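PDB 5GY3: glucanase from Klebsiella pneumoniae, which probably cleaves internal beta-1,4-glucosidic bonds of cellulose and related beta-glucans, as an endoglucanase of glycoside hydrolase family 8. Local coordinates for residues T165-T168 and A169-L173; A197-A200 and D201-L205; V273-T277 and L278-Q282; W264-A267 and G268-A272. One frame throughout, in Å; residues are numbered along the deposited sequence.

Interaction 1 (T165-T168 and A169-L173)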
# COMPACT_ATOMS: atom_id res chain seq x y z
N THR A 165 -13.62 0.47 14.99
CA THR A 165 -14.58 -0.63 14.90
C THR A 165 -13.83 -1.96 14.90
O THR A 165 -12.66 -2.02 14.50
CB THR A 165 -15.45 -0.49 13.63
OG1 THR A 165 -16.47 -1.50 13.63
CG2 THR A 165 -14.61 -0.59 12.35
N HIS A 166 -14.53 -3.01 15.34
CA HIS A 166 -13.99 -4.37 15.36
C HIS A 166 -12.58 -4.38 15.94
O HIS A 166 -11.65 -4.95 15.36
CB HIS A 166 -13.99 -4.99 13.96
CG HIS A 166 -15.35 -5.15 13.34
ND1 HIS A 166 -16.09 -4.08 12.90
CD2 HIS A 166 -16.08 -6.26 13.05
CE1 HIS A 166 -17.23 -4.51 12.39
NE2 HIS A 166 -17.25 -5.83 12.47
N LEU A 167 -12.42 -3.71 17.09
CA LEU A 167 -11.08 -3.51 17.64
C LEU A 167 -10.31 -4.82 17.78
O LEU A 167 -9.14 -4.93 17.38
CB LEU A 167 -11.18 -2.80 18.99
CG LEU A 167 -9.88 -2.56 19.76
CD1 LEU A 167 -10.01 -1.28 20.57
CD2 LEU A 167 -9.54 -3.72 20.68
N THR A 168 -10.94 -5.84 18.38
CA THR A 168 -10.22 -7.08 18.64
C THR A 168 -9.75 -7.74 17.34
O THR A 168 -8.60 -8.20 17.25
CB THR A 168 -11.09 -8.04 19.44
OG1 THR A 168 -11.59 -7.35 20.60
CG2 THR A 168 -10.27 -9.26 19.87
N ALA A 169 -10.62 -7.80 16.33
CA ALA A 169 -10.24 -8.48 15.09
C ALA A 169 -9.11 -7.73 14.37
O ALA A 169 -8.19 -8.36 13.82
CB ALA A 169 -11.45 -8.62 14.16
N TRP A 170 -9.17 -6.40 14.34
CA TRP A 170 -8.12 -5.65 13.66
C TRP A 170 -6.82 -5.70 14.44
O TRP A 170 -5.73 -5.77 13.85
CB TRP A 170 -8.56 -4.19 13.43
CG TRP A 170 -9.51 -4.05 12.28
CD1 TRP A 170 -10.84 -3.72 12.34
CD2 TRP A 170 -9.22 -4.29 10.89
NE1 TRP A 170 -11.39 -3.72 11.07
CE2 TRP A 170 -10.41 -4.06 10.17
CE3 TRP A 170 -8.06 -4.66 10.20
CZ2 TRP A 170 -10.48 -4.20 8.78
CZ3 TRP A 170 -8.13 -4.78 8.81
CH2 TRP A 170 -9.33 -4.57 8.12
N ARG A 171 -6.91 -5.68 15.77
CA ARG A 171 -5.71 -5.80 16.58
C ARG A 171 -5.05 -7.16 16.40
O ARG A 171 -3.82 -7.26 16.31
CB ARG A 171 -6.04 -5.54 18.05
CG ARG A 171 -6.16 -4.08 18.40
CD ARG A 171 -5.92 -3.87 19.88
NE ARG A 171 -6.09 -2.47 20.26
CZ ARG A 171 -6.13 -2.05 21.52
NH1 ARG A 171 -6.00 -2.92 22.52
NH2 ARG A 171 -6.30 -0.77 21.78
N THR A 172 -5.86 -8.22 16.35
CA THR A 172 -5.30 -9.55 16.10
C THR A 172 -4.65 -9.62 14.72
O THR A 172 -3.57 -10.20 14.57
CB THR A 172 -6.40 -10.60 16.23
OG1 THR A 172 -6.77 -10.72 17.61
CG2 THR A 172 -5.93 -11.96 15.69
N LEU A 173 -5.29 -9.04 13.71
CA LEU A 173 -4.69 -9.04 12.37
C LEU A 173 -3.36 -8.31 12.38
O LEU A 173 -2.37 -8.77 11.78
CB LEU A 173 -5.65 -8.40 11.36
CG LEU A 173 -5.29 -8.64 9.88
CD1 LEU A 173 -5.58 -10.11 9.47
CD2 LEU A 173 -5.98 -7.66 8.95

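Interaction 2 (A197-A200 and D201-L205)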
# COMPACT_ATOMS: atom_id res chain seq x y z
N ALA A 197 4.83 -17.01 -0.47
CA ALA A 197 3.95 -18.16 -0.31
C ALA A 197 4.02 -18.65 1.13
O ALA A 197 5.10 -18.97 1.64
CB ALA A 197 4.35 -19.28 -1.27
N LEU A 198 2.86 -18.72 1.78
CA LEU A 198 2.74 -19.22 3.14
C LEU A 198 2.12 -20.60 3.10
O LEU A 198 0.97 -20.75 2.65
CB LEU A 198 1.88 -18.27 3.99
CG LEU A 198 1.46 -18.77 5.38
CD1 LEU A 198 2.67 -18.99 6.28
CD2 LEU A 198 0.46 -17.80 6.02
N ARG A 199 2.87 -21.62 3.53
CA ARG A 199 2.33 -22.97 3.60
C ARG A 199 1.56 -23.15 4.91
O ARG A 199 1.76 -22.42 5.88
CB ARG A 199 3.47 -24.00 3.49
CG ARG A 199 3.03 -25.41 3.14
CD ARG A 199 4.23 -26.30 2.78
NE ARG A 199 5.06 -26.60 3.95
CZ ARG A 199 6.15 -27.36 3.91
NH1 ARG A 199 6.56 -27.88 2.76
NH2 ARG A 199 6.84 -27.60 5.03
N ALA A 200 0.66 -24.15 4.92
CA ALA A 200 -0.27 -24.28 6.04
C ALA A 200 0.41 -24.65 7.35
O ALA A 200 -0.21 -24.53 8.41
CB ALA A 200 -1.36 -25.32 5.71
N ASP A 201 1.67 -25.09 7.32
CA ASP A 201 2.41 -25.32 8.55
C ASP A 201 3.20 -24.11 9.00
O ASP A 201 3.92 -24.19 10.00
CB ASP A 201 3.37 -26.51 8.39
CG ASP A 201 4.49 -26.24 7.39
OD1 ASP A 201 4.30 -25.39 6.50
OD2 ASP A 201 5.56 -26.89 7.50
N GLY A 202 3.10 -23.00 8.29
CA GLY A 202 3.82 -21.79 8.63
C GLY A 202 5.06 -21.53 7.81
O GLY A 202 5.63 -20.44 7.92
N LYS A 203 5.51 -22.49 7.00
CA LYS A 203 6.72 -22.29 6.22
C LYS A 203 6.48 -21.26 5.13
O LYS A 203 5.49 -21.35 4.40
CB LYS A 203 7.18 -23.61 5.59
CG LYS A 203 8.44 -23.48 4.74
CD LYS A 203 8.72 -24.76 3.95
CE LYS A 203 9.99 -24.63 3.11
NZ LYS A 203 10.18 -25.84 2.26
N MET A 204 7.39 -20.29 5.00
CA MET A 204 7.28 -19.27 3.96
C MET A 204 8.49 -19.28 3.03
O MET A 204 9.62 -19.59 3.43
CB MET A 204 7.13 -17.87 4.59
CG MET A 204 5.77 -17.70 5.21
SD MET A 204 5.49 -16.08 5.97
CE MET A 204 6.46 -16.26 7.48
N LEU A 205 8.23 -18.92 1.78
CA LEU A 205 9.26 -18.72 0.76
C LEU A 205 8.75 -17.65 -0.18
O LEU A 205 7.54 -17.40 -0.24
CB LEU A 205 9.53 -20.00 -0.03
CG LEU A 205 10.17 -21.13 0.77
CD1 LEU A 205 9.94 -22.39 0.04
CD2 LEU A 205 11.66 -20.90 0.96
O HOH W 1 6.01 -21.83 1.56

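Interaction 3 (V273-T277 and L278-Q282)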
# COMPACT_ATOMS: atom_id res chain seq x y z
N VAL A 273 11.61 6.82 0.36
CA VAL A 273 11.39 5.75 1.33
C VAL A 273 12.70 5.37 2.03
O VAL A 273 12.72 5.09 3.23
CB VAL A 273 10.75 4.53 0.65
CG1 VAL A 273 10.71 3.32 1.60
CG2 VAL A 273 9.34 4.87 0.18
N ARG A 274 13.81 5.33 1.28
CA ARG A 274 15.10 5.06 1.90
C ARG A 274 15.41 6.09 2.98
O ARG A 274 15.82 5.73 4.09
CB ARG A 274 16.20 5.02 0.83
CG ARG A 274 17.62 4.77 1.35
CD ARG A 274 18.29 6.09 1.65
NE ARG A 274 19.68 5.94 2.07
CZ ARG A 274 20.32 6.85 2.78
NH1 ARG A 274 21.59 6.66 3.13
NH2 ARG A 274 19.67 7.94 3.16
N ASP A 275 15.22 7.38 2.66
CA ASP A 275 15.50 8.44 3.64
C ASP A 275 14.61 8.30 4.86
O ASP A 275 15.07 8.46 6.00
CB ASP A 275 15.30 9.82 3.01
CG ASP A 275 16.42 10.23 2.05
OD1 ASP A 275 17.50 9.60 2.07
OD2 ASP A 275 16.20 11.19 1.29
N LEU A 276 13.33 8.00 4.64
CA LEU A 276 12.42 7.77 5.77
C LEU A 276 12.90 6.61 6.62
O LEU A 276 12.90 6.69 7.86
CB LEU A 276 11.00 7.53 5.25
CG LEU A 276 9.92 7.26 6.32
CD1 LEU A 276 9.73 8.48 7.23
CD2 LEU A 276 8.61 6.88 5.66
N THR A 277 13.31 5.51 5.98
CA THR A 277 13.69 4.31 6.72
C THR A 277 14.89 4.58 7.62
O THR A 277 14.96 4.08 8.75
CB THR A 277 13.97 3.17 5.76
OG1 THR A 277 12.79 2.91 5.00
CG2 THR A 277 14.40 1.89 6.50
N LEU A 278 15.85 5.35 7.13
CA LEU A 278 17.07 5.62 7.88
C LEU A 278 16.95 6.85 8.77
O LEU A 278 17.90 7.17 9.49
CB LEU A 278 18.26 5.77 6.92
CG LEU A 278 18.66 4.52 6.13
CD1 LEU A 278 20.00 4.70 5.41
CD2 LEU A 278 18.67 3.29 7.02
N GLY A 279 15.81 7.54 8.75
CA GLY A 279 15.67 8.74 9.54
C GLY A 279 16.49 9.90 9.05
O GLY A 279 16.76 10.83 9.82
N GLU A 280 16.90 9.89 7.80
CA GLU A 280 17.67 11.01 7.27
C GLU A 280 16.74 12.19 7.02
O GLU A 280 15.72 12.04 6.34
CB GLU A 280 18.39 10.63 5.98
CG GLU A 280 19.49 11.61 5.63
CD GLU A 280 20.47 11.04 4.63
OE1 GLU A 280 20.88 11.78 3.72
OE2 GLU A 280 20.82 9.84 4.76
N PRO A 281 17.06 13.38 7.55
CA PRO A 281 16.20 14.54 7.33
C PRO A 281 15.99 14.82 5.85
O PRO A 281 16.93 14.80 5.05
CB PRO A 281 16.97 15.68 8.01
CG PRO A 281 17.83 15.00 9.03
CD PRO A 281 18.23 13.70 8.39
N GLN A 282 14.73 15.05 5.48
CA GLN A 282 14.39 15.44 4.12
C GLN A 282 13.32 16.52 4.19
O GLN A 282 12.48 16.52 5.10
CB GLN A 282 13.94 14.24 3.25
CG GLN A 282 12.75 13.43 3.79
CD GLN A 282 12.40 12.18 2.96
OE1 GLN A 282 12.17 12.26 1.74
NE2 GLN A 282 12.33 11.03 3.63
O HOH W 2 14.14 12.05 -0.14
O HOH W 3 17.41 13.76 2.18

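Interaction 4 (W264-A267 and G268-A272)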
# COMPACT_ATOMS: atom_id res chain seq x y z
N TRP A 264 20.64 -0.48 -11.27
CA TRP A 264 20.33 0.93 -11.19
C TRP A 264 19.75 1.22 -9.81
O TRP A 264 19.37 0.30 -9.06
CB TRP A 264 19.38 1.36 -12.31
CG TRP A 264 18.09 0.62 -12.31
CD1 TRP A 264 17.86 -0.64 -12.80
CD2 TRP A 264 16.84 1.09 -11.81
NE1 TRP A 264 16.54 -0.98 -12.62
CE2 TRP A 264 15.89 0.07 -12.02
CE3 TRP A 264 16.43 2.28 -11.19
CZ2 TRP A 264 14.56 0.20 -11.64
CZ3 TRP A 264 15.11 2.41 -10.82
CH2 TRP A 264 14.19 1.37 -11.04
N TYR A 265 19.71 2.50 -9.48
CA TYR A 265 19.62 2.95 -8.10
C TYR A 265 18.32 3.66 -7.79
O TYR A 265 17.70 4.29 -8.66
CB TYR A 265 20.77 3.90 -7.76
CG TYR A 265 22.13 3.34 -8.08
CD1 TYR A 265 22.46 2.03 -7.77
CD2 TYR A 265 23.09 4.13 -8.70
CE1 TYR A 265 23.73 1.51 -8.06
CE2 TYR A 265 24.35 3.63 -8.99
CZ TYR A 265 24.66 2.32 -8.68
OH TYR A 265 25.92 1.85 -8.97
N MET A 266 17.94 3.60 -6.51
CA MET A 266 16.76 4.31 -6.04
C MET A 266 16.93 5.81 -6.23
O MET A 266 17.98 6.39 -5.91
CB MET A 266 16.51 4.01 -4.57
CG MET A 266 16.26 2.55 -4.29
SD MET A 266 15.74 2.37 -2.57
CE MET A 266 15.30 0.64 -2.56
N ALA A 267 15.87 6.44 -6.74
CA ALA A 267 15.78 7.87 -6.91
C ALA A 267 14.34 8.27 -6.57
O ALA A 267 13.50 7.40 -6.32
CB ALA A 267 16.16 8.29 -8.33
N GLY A 268 14.08 9.57 -6.56
CA GLY A 268 12.70 10.04 -6.45
C GLY A 268 11.97 9.43 -5.26
O GLY A 268 12.46 9.46 -4.13
N GLY A 269 10.80 8.84 -5.54
CA GLY A 269 9.99 8.28 -4.46
C GLY A 269 10.64 7.11 -3.75
O GLY A 269 10.51 6.96 -2.53
N LEU A 270 11.34 6.24 -4.49
CA LEU A 270 12.04 5.14 -3.82
C LEU A 270 13.09 5.68 -2.87
O LEU A 270 13.24 5.20 -1.74
CB LEU A 270 12.71 4.21 -4.84
CG LEU A 270 11.85 3.26 -5.68
CD1 LEU A 270 12.77 2.36 -6.53
CD2 LEU A 270 10.97 2.42 -4.80
N LEU A 271 13.84 6.69 -3.31
CA LEU A 271 14.86 7.29 -2.45
C LEU A 271 14.23 7.95 -1.23
O LEU A 271 14.82 7.92 -0.14
CB LEU A 271 15.68 8.29 -3.26
CG LEU A 271 16.81 9.02 -2.55
CD1 LEU A 271 17.76 8.02 -1.94
CD2 LEU A 271 17.54 9.94 -3.54
N ALA A 272 13.03 8.52 -1.38
CA ALA A 272 12.32 9.09 -0.24
C ALA A 272 11.99 8.03 0.80
O ALA A 272 12.09 8.27 2.01
CB ALA A 272 11.06 9.81 -0.71

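Interaction 1 (T165-T168 and A169-L173)
Arg171 and Leu167 face each other one helical turn apart, at the start of helix 167-183. The arginine CB lies 3.2 Å from Leu167 O, the carbonyl that also accepts Arg171 N, and CG remains close to the same oxygen. Because chi1 (-80°) sets CG beside the backbone N, the chain runs back toward the helix start. From there it is extended: CD and NE each lie 3.7 Å from Leu167 CD2, and CZ comes next at 3.9 Å. The methyl thus sits over one face of the guanidinium, displaced toward its rim, while Leu167 CD1 approaches NH2 at 3.9 Å. Leucine suits this exposed turn because its branches can cover the long aliphatic and flat parts of arginine without competing for its N-H groups.

His166 is the N-cap. Its carbonyl O takes Trp170 N at 3.0 Å in the first i to i+4 bond, and its CB touches Trp170 CD1. Thr165 O meets that same CD1 at the indole edge (3.3 Å). His166 ND1 is tied to Thr165 OG1 by a 2.7 Å hydrogen bond.

Among the residues that touch across this turn, Trp170 is the buried one, as befits a large apolar ring: it packs edge-to-face on Phe161 and meets Trp158 of helix 155-164, Thr116 and Leu120 of helix 106-123, and Met133 of strand 130-133.

Interaction 2 (A197-A200 and D201-L205)
A 3:5 beta hairpin joins strands 196-199 and 204-206: a type I turn runs from Arg199 to Gly202, and Gly202 makes the G1 bulge before Lys203. Arg199 N donates to Lys203 O (2.8 Å), and Arg199 O accepts from Gly202 N. Gly202 fits because its backbone has positive phi (101°), where a side chain would be jammed against the preceding carbonyl oxygen.

Over this turn Arg199 grips Asp201 side-on in a salt bridge. NE reaches OD1 at 2.9 Å, almost straight and in the guanidinium plane, while NH2 meets OD2 on its syn side. The carboxylate is turned 47° from the guanidinium, and OD1 is therefore approached from above its plane. From the opposite face Lys203 N also donates to OD1 (3.2 Å), making an Asx turn, so two donors hold the group in place. Aspartate is short enough to serve both; with chi1 at 66°, its CG sits between backbone N and carbonyl carbon, folded back over the turn. Lys203, extended, lays CD over one guanidinium face, 3.6 Å from Arg199 NH2.

Leu198 and Met204, a non-hydrogen-bonded pair, share the face turned to the protein, where Leu198 CD1 touches Met204 CG at 3.5 Å. Phe127 and Leu148 adjoin the leucine, Leu180 and Trp186 the methionine. The small Ala197 pairs with Leu205 on the other face. A water donates to both Ala197 O (3.0 Å) and Lys203 O (2.9 Å), bridging the two carbonyls.

Interaction 3 (V273-T277 and L278-Q282)
Arg274 NH2 donates to Glu280 OE2 at 2.7 Å, nearly straight and within the guanidinium plane, though the oxygen is met from above its own carboxylate plane. The two flat groups stand almost perpendicular (82°). The same nitrogen reaches Asp275 OD1 (2.9 Å), tying three charged residues into one network, and Leu278 CD1 lies over one guanidinium face, 3.4 Å from Arg274 CZ. A bend at chi2 (-91°) swings the arginine along the helix flank to these partners.

What brings Glu280 here is a Schellman motif ending helix 268-278: Glu280 N binds Asp275 O at 2.9 Å and Gly279 N binds Leu276 O. Gly279 takes the positive phi (70°) that reverses the chain, a conformation glycine adopts readily.

Beyond the turn, Gln282 NE2 packs 3.3 Å from Asp275 CB and bonds to Ala272 O, while its OE1 shares a water with Asp275 OD2. A second water joins that OD2 to Pro281 O. Asp275 OD2 also forms a salt bridge with Arg247, so the buried carboxylate has cationic partners that probably favour its charged form. Farther out, Thr277 OG1 is anchored on Val273 O (2.8 Å), and its side chain meets Lys239 and Met242 of helix 236-243.

Interaction 4 (W264-A267 and G268-A272)
Met266 meets Leu270 four residues on, its CB 3.8 Å from Leu270 CB. The two side chains cross at about a right angle. Met266 CG passes 4.2 Å from Leu270 CD1, and the extended thioether chain carries SD to 3.9 Å from Leu270 O. With CG anti to the carbonyl carbon (chi1 -61°), the methionine runs alongside the first turn of the helix. A long, flexible, apolar chain suits this buried place, while its backbone is bonded to Thr250.

Ala267 comes next and contributes mainly its carbonyl. Leu271 N donates to Ala267 O at 3.1 Å; the N-H points well at the oxygen (169°) but arrives from far above the carbonyl plane. Leu270 CB lies 3.6 Å from the same oxygen, and Leu271 CB closes on Ala267 C at 3.6 Å. The single methyl of alanine adds little bulk at this exposed spot. Gly268 then turns the chain with positive phi (52°), a conformation that favours glycine, and its O accepts Ala272 N. Gly269 N is bonded to Ser295 OG.

Leu270 also packs on Tyr294 and Leu298 of helix 293-307. The arrangement is that of a loop entering an alpha helix, its first turn packed against the apolar side chain of Met266 from the incoming loop, in the helix-rich (alpha/alpha)6 fold of family 8 hydrolases.

Overall arrangement
Interactions 3 and 4 both use helix 268-278, one at its end and the other at its beginning; their centres are 11 Å apart, and the amide of Gln282 joins them through Ala272 O. Both are partly buried, yet the beginning relies on apolar packing and glycine, the end on charge pairs and waters. Interactions 1 and 2 are surface contacts, with centres 23 Å apart, on helix 167-183 and the hairpin that follows it. Each has one arginine: 165-173 covers it with leucine, 197-205 pairs it with aspartate. Interactions 1 and 4 lie on opposite sides of the chain's centre, about 34 Å between centres.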